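Local coordinates for protein type I modular polyketide synthase (Streptomyces albus subsp. albus, PDB 6IYT) that probably loads an ethylmalonyl extender unit from coenzyme A onto the synthase's acyl carrier protein, serving as the acyltransferase domain of a salinomycin-building module, at residues D179-V191 and A231-A243. Sequence-based numbering, arbitrary orientation.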
loop_
_atom_site.group_PDB
_atom_site.type_symbol
_atom_site.label_atom_id
_atom_site.label_comp_id
_atom_site.label_asym_id
_atom_site.label_seq_id
_atom_site.Cartn_x
_atom_site.Cartn_y
_atom_site.Cartn_z
ATOM N N ASP A 179 2.608 -19.114 -2.158
ATOM C CA ASP A 179 3.855 -19.049 -1.427
ATOM C C ASP A 179 5.083 -19.239 -2.312
ATOM O O ASP A 179 6.198 -19.107 -1.845
ATOM C CB ASP A 179 3.858 -20.066 -0.297
ATOM C CG ASP A 179 2.899 -19.686 0.831
ATOM O OD1 ASP A 179 3.104 -18.608 1.441
ATOM O OD2 ASP A 179 1.974 -20.485 1.131
ATOM N N ARG A 180 4.882 -19.567 -3.578
ATOM C CA ARG A 180 5.963 -19.583 -4.545
ATOM C C ARG A 180 6.283 -18.172 -5.036
ATOM O O ARG A 180 5.394 -17.455 -5.479
ATOM C CB ARG A 180 5.580 -20.482 -5.733
ATOM C CG ARG A 180 5.557 -21.965 -5.360
ATOM C CD ARG A 180 4.875 -22.821 -6.399
ATOM N NE ARG A 180 5.409 -22.630 -7.731
ATOM C CZ ARG A 180 4.806 -23.056 -8.845
ATOM N NH1 ARG A 180 5.287 -22.725 -10.031
ATOM N NH2 ARG A 180 3.753 -23.874 -8.769
ATOM N N ILE A 181 7.569 -17.819 -5.066
ATOM C CA ILE A 181 7.966 -16.449 -5.393
ATOM C C ILE A 181 7.523 -16.014 -6.819
ATOM O O ILE A 181 7.091 -14.903 -7.005
ATOM C CB ILE A 181 9.493 -16.228 -5.192
ATOM C CG1 ILE A 181 9.824 -14.758 -5.260
ATOM C CG2 ILE A 181 10.290 -17.024 -6.188
ATOM C CD1 ILE A 181 11.173 -14.414 -4.682
ATOM N N GLU A 182 7.502 -16.959 -7.758
ATOM C CA GLU A 182 7.213 -16.634 -9.155
ATOM C C GLU A 182 5.693 -16.507 -9.377
ATOM O O GLU A 182 5.251 -15.981 -10.367
ATOM C CB GLU A 182 7.831 -17.670 -10.078
ATOM C CG GLU A 182 7.126 -19.049 -10.028
ATOM C CD GLU A 182 7.673 -20.003 -8.949
ATOM O OE1 GLU A 182 8.204 -19.560 -7.883
ATOM O OE2 GLU A 182 7.486 -21.246 -9.128
ATOM N N ILE A 183 4.931 -16.897 -8.368
ATOM C CA ILE A 183 3.457 -16.715 -8.349
ATOM C C ILE A 183 3.092 -15.478 -7.562
ATOM O O ILE A 183 2.300 -14.629 -8.024
ATOM C CB ILE A 183 2.762 -17.929 -7.738
ATOM C CG1 ILE A 183 3.226 -19.254 -8.405
ATOM C CG2 ILE A 183 1.242 -17.757 -7.818
ATOM C CD1 ILE A 183 3.068 -19.301 -9.888
ATOM N N LEU A 184 3.730 -15.333 -6.399
ATOM C CA LEU A 184 3.463 -14.222 -5.491
ATOM C C LEU A 184 3.774 -12.851 -6.089
ATOM O O LEU A 184 2.977 -11.900 -5.942
ATOM C CB LEU A 184 4.264 -14.419 -4.203
ATOM C CG LEU A 184 4.058 -13.404 -3.107
ATOM C CD1 LEU A 184 2.603 -13.413 -2.698
ATOM C CD2 LEU A 184 4.965 -13.751 -1.914
ATOM N N GLN A 185 4.967 -12.682 -6.668
ATOM C CA GLN A 185 5.342 -11.330 -7.109
ATOM C C GLN A 185 4.362 -10.794 -8.177
ATOM O O GLN A 185 3.916 -9.680 -8.083
ATOM C CB GLN A 185 6.778 -11.257 -7.572
ATOM C CG GLN A 185 7.773 -11.520 -6.461
ATOM C CD GLN A 185 9.183 -11.027 -6.781
ATOM O OE1 GLN A 185 9.414 -10.374 -7.799
ATOM N NE2 GLN A 185 10.104 -11.265 -5.865
ATOM N N PRO A 186 3.987 -11.622 -9.166
ATOM C CA PRO A 186 3.055 -11.041 -10.124
ATOM C C PRO A 186 1.661 -10.824 -9.560
ATOM O O PRO A 186 0.962 -9.853 -9.960
ATOM C CB PRO A 186 3.035 -12.091 -11.281
ATOM C CG PRO A 186 4.355 -12.793 -11.163
ATOM C CD PRO A 186 4.550 -12.894 -9.655
ATOM N N VAL A 187 1.275 -11.630 -8.568
ATOM C CA VAL A 187 -0.016 -11.416 -7.892
ATOM C C VAL A 187 0.015 -10.120 -7.036
ATOM O O VAL A 187 -0.862 -9.292 -7.151
ATOM C CB VAL A 187 -0.393 -12.599 -7.029
ATOM C CG1 VAL A 187 -1.494 -12.214 -6.077
ATOM C CG2 VAL A 187 -0.813 -13.759 -7.902
ATOM N N LEU A 188 1.104 -9.917 -6.288
ATOM C CA LEU A 188 1.310 -8.664 -5.541
ATOM C C LEU A 188 1.282 -7.435 -6.432
ATOM O O LEU A 188 0.726 -6.420 -6.058
ATOM C CB LEU A 188 2.630 -8.714 -4.785
ATOM C CG LEU A 188 2.670 -8.914 -3.273
ATOM C CD1 LEU A 188 1.436 -9.526 -2.678
ATOM C CD2 LEU A 188 3.940 -9.640 -2.834
ATOM N N PHE A 189 1.983 -7.512 -7.570
ATOM C CA PHE A 189 1.962 -6.481 -8.570
ATOM C C PHE A 189 0.519 -6.137 -8.988
ATOM O O PHE A 189 0.131 -4.986 -8.971
ATOM C CB PHE A 189 2.757 -6.933 -9.787
ATOM C CG PHE A 189 2.559 -6.078 -10.993
ATOM C CD1 PHE A 189 3.306 -4.924 -11.164
ATOM C CD2 PHE A 189 1.795 -6.514 -12.027
ATOM C CE1 PHE A 189 3.179 -4.143 -12.304
ATOM C CE2 PHE A 189 1.673 -5.770 -13.181
ATOM C CZ PHE A 189 2.379 -4.573 -13.322
ATOM N N THR A 190 -0.282 -7.159 -9.258
ATOM C CA THR A 190 -1.640 -6.944 -9.736
ATOM C C THR A 190 -2.467 -6.311 -8.650
ATOM O O THR A 190 -3.158 -5.335 -8.898
ATOM C CB THR A 190 -2.308 -8.257 -10.207
ATOM O OG1 THR A 190 -2.550 -9.110 -9.085
ATOM C CG2 THR A 190 -1.443 -8.927 -11.154
ATOM N N VAL A 191 -2.280 -6.766 -7.433
ATOM C CA VAL A 191 -3.060 -6.253 -6.319
ATOM C C VAL A 191 -2.674 -4.778 -6.015
ATOM O O VAL A 191 -3.562 -3.917 -5.857
ATOM C CB VAL A 191 -2.893 -7.118 -5.069
ATOM C CG1 VAL A 191 -3.402 -6.392 -3.859
ATOM C CG2 VAL A 191 -3.607 -8.441 -5.232
ATOM N N ALA A 231 5.701 -3.763 -17.616
ATOM C CA ALA A 231 5.823 -3.937 -16.148
ATOM C C ALA A 231 5.458 -5.376 -15.753
ATOM O O ALA A 231 6.183 -6.051 -14.998
ATOM C CB ALA A 231 4.917 -2.930 -15.418
ATOM N N ALA A 232 4.368 -5.867 -16.291
ATOM C CA ALA A 232 3.961 -7.226 -16.032
ATOM C C ALA A 232 5.022 -8.246 -16.427
ATOM O O ALA A 232 5.341 -9.170 -15.663
ATOM C CB ALA A 232 2.643 -7.520 -16.712
ATOM N N GLN A 233 5.598 -8.072 -17.597
ATOM C CA GLN A 233 6.605 -8.967 -18.071
ATOM C C GLN A 233 7.889 -8.908 -17.234
ATOM O O GLN A 233 8.490 -9.954 -16.961
ATOM C CB GLN A 233 6.906 -8.701 -19.554
ATOM C CG GLN A 233 7.744 -9.770 -20.195
ATOM C CD GLN A 233 7.916 -9.584 -21.703
ATOM O OE1 GLN A 233 7.354 -8.682 -22.302
ATOM N NE2 GLN A 233 8.609 -10.516 -22.320
ATOM N N VAL A 234 8.249 -7.720 -16.735
ATOM C CA VAL A 234 9.390 -7.597 -15.847
ATOM C C VAL A 234 9.172 -8.400 -14.574
ATOM O O VAL A 234 10.058 -9.171 -14.149
ATOM C CB VAL A 234 9.721 -6.151 -15.481
ATOM C CG1 VAL A 234 10.779 -6.108 -14.431
ATOM C CG2 VAL A 234 10.180 -5.360 -16.695
ATOM N N VAL A 235 8.029 -8.219 -13.935
ATOM C CA VAL A 235 7.820 -8.895 -12.653
ATOM C C VAL A 235 7.700 -10.414 -12.812
ATOM O O VAL A 235 8.262 -11.160 -12.005
ATOM C CB VAL A 235 6.640 -8.320 -11.832
ATOM C CG1 VAL A 235 5.312 -8.656 -12.458
ATOM C CG2 VAL A 235 6.694 -8.860 -10.407
ATOM N N VAL A 236 7.124 -10.867 -13.920
ATOM C CA VAL A 236 7.012 -12.295 -14.185
ATOM C C VAL A 236 8.394 -12.899 -14.434
ATOM O O VAL A 236 8.771 -13.867 -13.806
ATOM C CB VAL A 236 6.094 -12.597 -15.390
ATOM C CG1 VAL A 236 6.214 -14.084 -15.797
ATOM C CG2 VAL A 236 4.649 -12.275 -15.050
ATOM N N LEU A 237 9.171 -12.302 -15.312
ATOM C CA LEU A 237 10.432 -12.925 -15.700
ATOM C C LEU A 237 11.457 -12.858 -14.596
ATOM O O LEU A 237 12.218 -13.791 -14.410
ATOM C CB LEU A 237 10.993 -12.296 -16.959
ATOM C CG LEU A 237 10.218 -12.572 -18.235
ATOM C CD1 LEU A 237 10.925 -11.869 -19.400
ATOM C CD2 LEU A 237 10.057 -14.064 -18.504
ATOM N N ARG A 238 11.560 -11.718 -13.932
ATOM C CA ARG A 238 12.501 -11.600 -12.856
ATOM C C ARG A 238 12.191 -12.555 -11.708
ATOM O O ARG A 238 13.084 -13.209 -11.195
ATOM C CB ARG A 238 12.619 -10.183 -12.357
ATOM C CG ARG A 238 13.955 -9.974 -11.667
ATOM C CD ARG A 238 14.212 -8.504 -11.363
ATOM N NE ARG A 238 13.328 -8.004 -10.311
ATOM C CZ ARG A 238 13.396 -6.763 -9.834
ATOM N NH1 ARG A 238 14.263 -5.918 -10.357
ATOM N NH2 ARG A 238 12.632 -6.389 -8.799
ATOM N N SER A 239 10.912 -12.661 -11.312
ATOM C CA SER A 239 10.554 -13.564 -10.228
ATOM C C SER A 239 10.751 -15.035 -10.614
ATOM O O SER A 239 11.169 -15.838 -9.791
ATOM C CB SER A 239 9.132 -13.304 -9.698
ATOM O OG SER A 239 8.119 -13.543 -10.668
ATOM N N GLN A 240 10.498 -15.370 -11.871
ATOM C CA GLN A 240 10.805 -16.737 -12.368
ATOM C C GLN A 240 12.307 -17.025 -12.320
ATOM O O GLN A 240 12.735 -18.097 -11.874
ATOM C CB GLN A 240 10.302 -16.922 -13.791
ATOM C CG GLN A 240 10.456 -18.348 -14.298
ATOM C CD GLN A 240 9.669 -19.346 -13.480
ATOM O OE1 GLN A 240 8.415 -19.277 -13.413
ATOM N NE2 GLN A 240 10.356 -20.336 -12.933
ATOM N N LEU A 241 13.123 -16.037 -12.667
ATOM C CA LEU A 241 14.609 -16.254 -12.602
ATOM C C LEU A 241 15.023 -16.527 -11.169
ATOM O O LEU A 241 15.801 -17.460 -10.884
ATOM C CB LEU A 241 15.366 -15.060 -13.134
ATOM C CG LEU A 241 16.876 -15.166 -13.079
ATOM C CD1 LEU A 241 17.369 -16.305 -13.939
ATOM C CD2 LEU A 241 17.503 -13.848 -13.497
ATOM N N PHE A 242 14.457 -15.762 -10.253
ATOM C CA PHE A 242 14.758 -15.941 -8.839
ATOM C C PHE A 242 14.279 -17.308 -8.333
ATOM O O PHE A 242 14.939 -17.923 -7.470
ATOM C CB PHE A 242 14.137 -14.818 -8.016
ATOM C CG PHE A 242 14.790 -13.489 -8.219
ATOM C CD1 PHE A 242 15.945 -13.378 -8.962
ATOM C CD2 PHE A 242 14.293 -12.358 -7.597
ATOM C CE1 PHE A 242 16.562 -12.146 -9.144
ATOM C CE2 PHE A 242 14.885 -11.107 -7.822
ATOM C CZ PHE A 242 16.055 -11.026 -8.528
ATOM N N ALA A 243 13.100 -17.734 -8.770
ATOM C CA ALA A 243 12.589 -19.090 -8.437
ATOM C C ALA A 243 13.578 -20.158 -8.924
ATOM O O ALA A 243 13.808 -21.180 -8.244
ATOM C CB ALA A 243 11.221 -19.320 -9.085
HETATM O O HOH W 1 6.541 -15.529 -12.770
HETATM O O HOH W 2 9.108 -22.271 -11.180
HETATM O O HOH W 3 11.584 -9.109 -8.369
#
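Ser-239 is the knob of this near-antiparallel helix pair, seated among Ile-181, Glu-182, Gln-185 and Pro-186, and illustrates how a small residue lets helices approach closely, here to 8.0 Å between axes. Its hydroxyl turns back on its own helix, OG donating to Val-235 O at 2.7 Å, which leaves CB to pack against the amide of Gln-185, 3.5 Å from OE1. That oxygen accepts a hydrogen bond from a water, which accepts from Arg-238 NE. A second water donates to Val-236 O and to Glu-182 O, denied a helical N-H by Pro-186 at the kink in helix 181-200.

Val-235 divides its methyls between neighbours on the partner helix. CG2 packs 3.7 Å from Gln-185 CB, while CG1, placed between backbone N and carbonyl carbon (chi1 71°), lies over one face of the Phe-189 ring, whose CZ reaches Ala-231 CB at 3.7 Å. At the other end Glu-182 OE1 rests against Ala-243 CB, and OE2 takes a salt bridge from Arg-180, NE and NH1 reaching it from the same face of the carboxylate; a water links OE2 to Gln-240 NE2, itself bonded to Asp-244.

The pair joins helices 181-200 and 228-245 of the acyltransferase fold. Helix 144-158 packs on Phe-189 and Ala-232, helix 165-170 on Val-187, and helix 328-334 on Leu-241, while Gln-185 touches Gln-214, within the probable nucleophile elbow at the end of strand 208-211.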